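Local coordinates for ribosomal protein S2-related protein (Deinococcus radiodurans, PDB 2JH3), which binds a [4Fe-4S] cluster and probably acts as a ferrochelatase on sirohydrochlorin, at residues Thr144-Ala149 / Ser200-Gly205; Ala207-Phe212 / Leu241-Pro246; Leu308-Asp313 / Leu351-Arg356. All blocks are in the same frame, centred on the assembly; numbering follows the deposited sequence.

Contact 1 of 3, residues Thr144-Ala149 / Ser200-Gly205; sequences TLLLLA and SRVEAG
Thr144 and Ala204 bring their CA atoms to 6.0 Å where the irregular 200-205 loop passes the start of strand 144-149, and the two backbones diverge beyond that point. The strand is the middle one of the five-stranded parallel sheet in the second chelatase-like (CbiX) unit, and the loop carries the chain from strand 193-194 into strand 207-211, the strand's direct neighbour. Side chains and one water make the contact.

Val202 works as a fork. Its CG1 branch, anti to the backbone N (chi1 169°), lies 3.6 Å from Thr144 OG1, while CG2, beside the backbone N, meets Leu146 CD1 at 3.7 Å. Val202 CG2 also rests 4.0 Å from Thr144 CG2, so one methyl touches both strand residues on the same side of the sheet. The Leu146 chain crosses that of Val202 at about a right angle; its chi2 of 16° nearly eclipses CD1 with CA, an unusual torsion that leaves both Leu146 methyls near Val202 CG2. Trp198 covers Leu146 as well, which extends the apolar patch along the loop.

The polar half belongs to the threonine. Thr144 OG1 stands 2.5 Å from a water oxygen, shorter than usual and so to be read with caution. The same water accepts a hydrogen bond from Glu203 N at 3.2 Å, linking hydroxyl and loop backbone. A valine in place of Thr144 would keep the bulk, but the water on Glu203 N would probably lose its tie to the strand. Beside the hydroxyl, the methyl of Ala204 closes the contact: Ala204 CB sits 3.3 Å from Thr144 OG1 and 4.0 Å from Thr144 N.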
# COMPACT_ATOMS: atom_id res chain seq x y z
N THR A 144 -43.50 9.36 24.41
CA THR A 144 -43.57 9.81 23.02
C THR A 144 -42.40 9.20 22.26
O THR A 144 -41.24 9.17 22.75
CB THR A 144 -43.57 11.37 22.82
OG1 THR A 144 -44.60 11.94 23.58
CG2 THR A 144 -43.83 11.76 21.39
N LEU A 145 -42.75 8.71 21.06
CA LEU A 145 -41.87 7.94 20.18
C LEU A 145 -41.35 8.92 19.18
O LEU A 145 -42.11 9.48 18.43
CB LEU A 145 -42.67 6.91 19.38
CG LEU A 145 -41.91 5.65 18.91
CD1 LEU A 145 -42.53 5.09 17.70
CD2 LEU A 145 -40.41 5.80 18.78
N LEU A 146 -40.05 9.14 19.18
CA LEU A 146 -39.45 10.03 18.19
C LEU A 146 -38.65 9.18 17.19
O LEU A 146 -37.85 8.37 17.58
CB LEU A 146 -38.49 11.00 18.90
CG LEU A 146 -38.95 12.37 19.40
CD1 LEU A 146 -40.40 12.55 19.51
CD2 LEU A 146 -38.22 12.67 20.72
N LEU A 147 -38.84 9.47 15.90
CA LEU A 147 -38.20 8.72 14.81
C LEU A 147 -37.26 9.68 14.08
O LEU A 147 -37.71 10.65 13.48
CB LEU A 147 -39.26 8.20 13.82
CG LEU A 147 -40.35 7.32 14.47
CD1 LEU A 147 -41.37 6.87 13.46
CD2 LEU A 147 -39.76 6.15 15.18
N LEU A 148 -35.96 9.39 14.11
CA LEU A 148 -34.95 10.21 13.44
C LEU A 148 -34.72 9.82 11.95
O LEU A 148 -34.35 8.72 11.68
CB LEU A 148 -33.66 10.09 14.21
CG LEU A 148 -32.49 10.94 13.76
CD1 LEU A 148 -32.78 12.44 13.94
CD2 LEU A 148 -31.28 10.51 14.52
N ALA A 149 -35.02 10.71 11.01
CA ALA A 149 -34.60 10.57 9.61
C ALA A 149 -33.31 11.30 9.27
O ALA A 149 -33.01 12.38 9.81
CB ALA A 149 -35.64 11.06 8.71
N SER A 200 -40.19 20.43 21.26
CA SER A 200 -41.32 21.12 20.63
C SER A 200 -42.40 20.16 20.09
O SER A 200 -43.52 20.60 19.75
CB SER A 200 -40.84 21.97 19.46
OG SER A 200 -40.50 21.20 18.32
N ARG A 201 -42.07 18.86 20.03
CA ARG A 201 -42.98 17.86 19.48
C ARG A 201 -43.37 16.81 20.51
O ARG A 201 -43.87 15.76 20.16
CB ARG A 201 -42.35 17.21 18.24
CG ARG A 201 -42.45 18.05 16.95
CD ARG A 201 -43.96 18.30 16.55
NE ARG A 201 -44.02 18.95 15.24
CZ ARG A 201 -43.84 20.26 15.05
NH1 ARG A 201 -43.63 21.04 16.10
NH2 ARG A 201 -43.85 20.78 13.82
N VAL A 202 -43.15 17.06 21.78
CA VAL A 202 -43.42 16.04 22.78
C VAL A 202 -44.27 16.68 23.85
O VAL A 202 -43.87 17.72 24.41
CB VAL A 202 -42.13 15.49 23.42
CG1 VAL A 202 -42.41 14.64 24.67
CG2 VAL A 202 -41.35 14.70 22.42
N GLU A 203 -45.41 16.05 24.12
CA GLU A 203 -46.35 16.50 25.14
C GLU A 203 -46.49 15.50 26.29
O GLU A 203 -47.12 15.81 27.30
CB GLU A 203 -47.69 16.79 24.49
CG GLU A 203 -47.66 18.07 23.65
CD GLU A 203 -48.57 18.02 22.43
OE1 GLU A 203 -49.72 17.52 22.56
OE2 GLU A 203 -48.15 18.50 21.34
N ALA A 204 -45.91 14.31 26.15
CA ALA A 204 -45.80 13.37 27.26
C ALA A 204 -44.66 13.75 28.20
O ALA A 204 -43.81 14.59 27.88
CB ALA A 204 -45.59 11.94 26.72
N GLY A 205 -44.61 13.09 29.35
CA GLY A 205 -43.57 13.30 30.31
C GLY A 205 -42.31 12.52 30.08
O GLY A 205 -41.38 12.62 30.88
O HOH W 1 -46.59 13.35 22.84

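Contact 2 of 3, residues Ala207-Phe212 / Leu241-Pro246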
# COMPACT_ATOMS: atom_id res chain seq x y z
N ALA A 207 -39.87 10.55 26.54
CA ALA A 207 -39.66 10.34 25.10
C ALA A 207 -38.62 9.26 24.86
O ALA A 207 -37.71 9.07 25.66
CB ALA A 207 -39.24 11.65 24.43
N VAL A 208 -38.77 8.55 23.72
CA VAL A 208 -37.76 7.56 23.24
C VAL A 208 -37.39 7.85 21.74
O VAL A 208 -38.27 8.03 20.87
CB VAL A 208 -38.21 6.09 23.47
CG1 VAL A 208 -39.52 5.80 22.75
CG2 VAL A 208 -37.06 5.09 23.09
N LEU A 209 -36.10 7.95 21.48
CA LEU A 209 -35.65 8.24 20.14
C LEU A 209 -35.18 6.93 19.48
O LEU A 209 -34.30 6.24 19.98
CB LEU A 209 -34.54 9.27 20.17
CG LEU A 209 -33.94 9.63 18.83
CD1 LEU A 209 -34.89 10.47 18.01
CD2 LEU A 209 -32.69 10.39 19.05
N VAL A 210 -35.81 6.63 18.36
CA VAL A 210 -35.36 5.56 17.45
C VAL A 210 -34.90 6.14 16.10
O VAL A 210 -35.69 6.60 15.28
CB VAL A 210 -36.42 4.41 17.31
CG1 VAL A 210 -35.98 3.31 16.24
CG2 VAL A 210 -36.62 3.76 18.66
N PRO A 211 -33.60 6.09 15.87
CA PRO A 211 -33.02 6.35 14.58
C PRO A 211 -33.44 5.36 13.50
O PRO A 211 -33.19 4.12 13.64
CB PRO A 211 -31.51 6.27 14.85
CG PRO A 211 -31.39 6.45 16.36
CD PRO A 211 -32.57 5.72 16.85
N PHE A 212 -34.12 5.87 12.47
CA PHE A 212 -34.54 5.04 11.29
C PHE A 212 -33.37 4.96 10.31
O PHE A 212 -33.41 5.51 9.24
CB PHE A 212 -35.73 5.66 10.59
CG PHE A 212 -36.38 4.77 9.57
CD1 PHE A 212 -37.02 3.60 9.98
CD2 PHE A 212 -36.47 5.14 8.22
CE1 PHE A 212 -37.69 2.78 9.06
CE2 PHE A 212 -37.12 4.32 7.33
CZ PHE A 212 -37.74 3.13 7.76
N LEU A 241 -35.14 11.79 27.83
CA LEU A 241 -35.09 11.15 26.50
C LEU A 241 -34.27 9.88 26.60
O LEU A 241 -33.08 9.94 26.89
CB LEU A 241 -34.41 12.04 25.47
CG LEU A 241 -34.48 11.47 24.04
CD1 LEU A 241 -35.92 11.37 23.55
CD2 LEU A 241 -33.68 12.36 23.10
N HIS A 242 -34.89 8.75 26.31
CA HIS A 242 -34.10 7.53 26.11
C HIS A 242 -33.70 7.35 24.62
O HIS A 242 -34.53 7.34 23.71
CB HIS A 242 -34.86 6.33 26.66
CG HIS A 242 -35.49 6.59 27.99
ND1 HIS A 242 -34.77 6.56 29.17
CD2 HIS A 242 -36.75 6.94 28.32
CE1 HIS A 242 -35.58 6.85 30.17
NE2 HIS A 242 -36.79 7.09 29.68
N VAL A 243 -32.40 7.21 24.39
CA VAL A 243 -31.89 7.06 23.04
C VAL A 243 -31.49 5.61 22.68
O VAL A 243 -30.59 5.00 23.28
CB VAL A 243 -30.75 8.04 22.79
CG1 VAL A 243 -30.22 7.92 21.32
CG2 VAL A 243 -31.28 9.45 23.03
N GLY A 244 -32.20 5.12 21.66
CA GLY A 244 -32.02 3.78 21.10
C GLY A 244 -30.99 3.87 20.00
O GLY A 244 -30.68 4.96 19.47
N GLY A 245 -30.41 2.72 19.71
CA GLY A 245 -29.56 2.53 18.56
C GLY A 245 -30.44 2.44 17.34
O GLY A 245 -31.65 2.36 17.46
N PRO A 246 -29.81 2.44 16.16
CA PRO A 246 -30.43 2.40 14.85
C PRO A 246 -31.23 1.17 14.71
O PRO A 246 -30.79 0.11 15.15
CB PRO A 246 -29.24 2.37 13.91
CG PRO A 246 -28.20 2.95 14.59
CD PRO A 246 -28.36 2.53 16.04
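Leu209 is gripped by two backbone bonds from the neighbouring strand and the turn that follows it, its N giving to His242 O at 2.8 Å and its O receiving Gly244 N at 2.9 Å. With the bond from His242 N to Ala207 O, also 2.9 Å, these form the parallel ladder between strands 207-211 and 241-243, whose axes diverge by 25°. Helix 218-234 connects the two strands, making a beta-alpha-beta crossover in which 241-243 is the outermost strand of its sheet within the chain.

On the face carrying Ala207, Leu209, Leu241 and Val243, small and branched side chains pack against one another along the strands. Leu241 extends its CG anti to the backbone N (chi1 -174°), which brings CD1 to 3.4 Å from Ala207 CB, a tight fit for two methyls. Farther along, Leu209 and Val243 lie side by side and point the same way, and Leu228 of the connecting helix packs on both Leu241 and Val243. The opposite face holds Val208 and His242.

Pro211 can be traced round its ring. CB lies 4.0 Å from Pro246 CA; CG comes 3.5 Å from Gly244 O; and CD, the atom bonded back to the backbone N, faces two carbonyl oxygens, 3.3 Å from Gly244 O and slightly farther from Gly245 O. In the register of the ladder, Gly244 O would be due an N-H from the position of Pro211. A proline has none, so a carbon approaches that oxygen instead. Gly244 is itself closely placed, since a CB there would press on Leu209 O. The chemistry thus implies a pairing carried by backbone amides up to Gly244 N, and continued past it by carbon contacts alone between Pro211 and the Gly244-Pro246 turn.

Contact 3 of 3, residues Leu308-Asp313 / Leu351-Arg356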
# COMPACT_ATOMS: atom_id res chain seq x y z
N LEU A 308 -7.16 -22.34 6.29
CA LEU A 308 -6.67 -21.16 5.56
C LEU A 308 -5.81 -20.27 6.48
O LEU A 308 -6.06 -20.13 7.71
CB LEU A 308 -7.87 -20.39 5.03
CG LEU A 308 -8.81 -21.05 3.99
CD1 LEU A 308 -9.74 -22.14 4.63
CD2 LEU A 308 -9.66 -20.13 3.43
N ARG A 309 -4.77 -19.67 5.93
CA ARG A 309 -3.97 -18.67 6.65
C ARG A 309 -3.31 -17.79 5.60
O ARG A 309 -3.34 -18.09 4.41
CB ARG A 309 -2.90 -19.30 7.56
CG ARG A 309 -1.81 -19.99 6.83
CD ARG A 309 -0.76 -20.52 7.74
NE ARG A 309 -1.21 -21.48 8.78
CZ ARG A 309 -0.44 -21.87 9.78
NH1 ARG A 309 0.80 -21.44 9.92
NH2 ARG A 309 -0.86 -22.74 10.63
N HIS A 310 -2.67 -16.71 6.05
CA HIS A 310 -1.96 -15.83 5.12
C HIS A 310 -0.71 -16.60 4.65
O HIS A 310 -0.04 -17.23 5.44
CB HIS A 310 -1.59 -14.55 5.82
CG HIS A 310 -1.23 -13.43 4.93
ND1 HIS A 310 -0.09 -13.42 4.16
CD2 HIS A 310 -1.78 -12.21 4.78
CE1 HIS A 310 0.01 -12.26 3.55
NE2 HIS A 310 -1.00 -11.51 3.90
N THR A 311 -0.36 -16.51 3.37
CA THR A 311 0.87 -17.08 2.92
C THR A 311 2.15 -16.61 3.65
O THR A 311 3.09 -17.40 3.81
CB THR A 311 1.03 -16.88 1.43
OG1 THR A 311 0.81 -15.52 1.12
CG2 THR A 311 0.03 -17.68 0.65
N LEU A 312 2.22 -15.38 4.14
CA LEU A 312 3.33 -14.91 4.94
C LEU A 312 3.46 -15.64 6.29
O LEU A 312 4.50 -15.60 6.93
CB LEU A 312 3.24 -13.36 5.20
CG LEU A 312 3.48 -12.41 3.98
CD1 LEU A 312 3.17 -10.97 4.39
CD2 LEU A 312 4.86 -12.54 3.49
N ASP A 313 2.34 -16.20 6.77
CA ASP A 313 2.28 -16.97 7.99
C ASP A 313 2.48 -18.48 7.75
O ASP A 313 2.27 -19.22 8.67
CB ASP A 313 0.88 -16.74 8.68
CG ASP A 313 0.79 -15.37 9.37
OD1 ASP A 313 1.86 -14.79 9.76
OD2 ASP A 313 -0.36 -14.87 9.50
N LEU A 351 -3.91 -7.96 2.94
CA LEU A 351 -4.56 -8.91 3.82
C LEU A 351 -3.71 -8.91 5.06
O LEU A 351 -2.52 -8.93 4.96
CB LEU A 351 -4.59 -10.31 3.21
CG LEU A 351 -5.48 -11.38 3.77
CD1 LEU A 351 -6.84 -10.97 3.53
CD2 LEU A 351 -5.17 -12.70 3.10
N PRO A 352 -4.31 -8.85 6.22
CA PRO A 352 -3.55 -8.92 7.45
C PRO A 352 -3.08 -10.35 7.82
O PRO A 352 -3.63 -11.35 7.39
CB PRO A 352 -4.54 -8.31 8.48
CG PRO A 352 -5.86 -8.80 7.99
CD PRO A 352 -5.75 -8.71 6.47
N ARG A 353 -1.96 -10.38 8.54
CA ARG A 353 -1.39 -11.54 9.12
C ARG A 353 -2.05 -11.84 10.48
O ARG A 353 -2.83 -11.07 10.99
CB ARG A 353 0.13 -11.42 9.26
CG ARG A 353 0.85 -11.46 7.96
CD ARG A 353 2.32 -11.05 8.13
NE ARG A 353 2.46 -9.61 8.23
CZ ARG A 353 3.60 -8.91 8.32
NH1 ARG A 353 4.76 -9.53 8.38
NH2 ARG A 353 3.54 -7.57 8.30
N GLY A 354 -1.79 -13.04 10.95
CA GLY A 354 -2.08 -13.38 12.35
C GLY A 354 -3.27 -14.26 12.69
O GLY A 354 -3.52 -14.57 13.85
N TRP A 355 -3.88 -14.80 11.65
CA TRP A 355 -5.12 -15.54 11.76
C TRP A 355 -5.03 -16.91 11.11
O TRP A 355 -4.15 -17.17 10.27
CB TRP A 355 -6.25 -14.72 11.16
CG TRP A 355 -6.03 -14.44 9.68
CD1 TRP A 355 -5.42 -13.38 9.17
CD2 TRP A 355 -6.42 -15.26 8.56
NE1 TRP A 355 -5.36 -13.46 7.84
CE2 TRP A 355 -5.94 -14.62 7.42
CE3 TRP A 355 -7.10 -16.47 8.42
CZ2 TRP A 355 -6.15 -15.13 6.12
CZ3 TRP A 355 -7.33 -16.96 7.14
CH2 TRP A 355 -6.82 -16.32 6.02
N ARG A 356 -5.91 -17.84 11.50
CA ARG A 356 -6.10 -19.11 10.74
C ARG A 356 -7.57 -19.55 10.75
O ARG A 356 -8.23 -19.45 11.78
CB ARG A 356 -5.21 -20.26 11.25
CG ARG A 356 -5.63 -20.95 12.49
CD ARG A 356 -4.59 -21.81 13.11
NE ARG A 356 -4.70 -23.22 12.72
CZ ARG A 356 -5.49 -24.13 13.29
NH1 ARG A 356 -5.47 -25.37 12.86
NH2 ARG A 356 -6.23 -23.81 14.34
O HOH W 2 -2.73 -15.72 8.65
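Arg309 lays its CA over the six-membered ring of Trp355, a CH-pi contact of 4.0 Å to the ring centroid, where strands 305-310 and 355-359 run antiparallel in the mixed sheet of the DR2241 stabilising domain. The indole folds back to this place because its CG lies between the backbone N and the carbonyl carbon (chi1 62°), and its rotation is fixed by the bond from Trp355 NE1 to Pro352 O, 2.8 Å.

His310 is packed as well. Arg353 CG sits over the centre of its ring, while His310 ND1 accepts from Leu312 N, in the ring plane, at 3.0 Å. NE2 makes only a weak bond to Leu351 O, consistent with a proton on NE2; that oxygen also accepts from Arg349 NH1 of the second subunit. Arg353 goes on past Leu312 to Glu338 and to Leu426 O of the second subunit.

Direct contact is looser at the arginines, which meet through Glu307 rather than each other. Arg309 NH2 and Arg356 NE are 4.4 Å apart, and both form salt bridges with Glu307, whose carboxylate probably offsets their charge. Between the two regions a water lies over the rim of the indole face, accepting from His310 N and donating to Trp355 O and Asp313 OD2. Asp313 OD2 also receives Gly354 N on its syn side, at 2.7 Å.

Overall arrangement
Contacts 1 and 2 share one sheet: strands 144-149 and 207-211 are neighbours, joined by probable hydrogen bonds between Leu146 N and Val208 O and between Thr144 O and Val208 N. Both are partly buried. Contact 2 is a true strand pairing, with 207-211 buried and the outermost strand 241-243 more exposed, whereas contact 1 sets a partly exposed loop against a strand end through methyls and a water. Contact 3 belongs to the stabilising domain, its centre about 40 Å from that of contact 2 and about 50 Å from that of contact 1. It is the most buried and the richest in rings and charges, and it alone touches the second subunit.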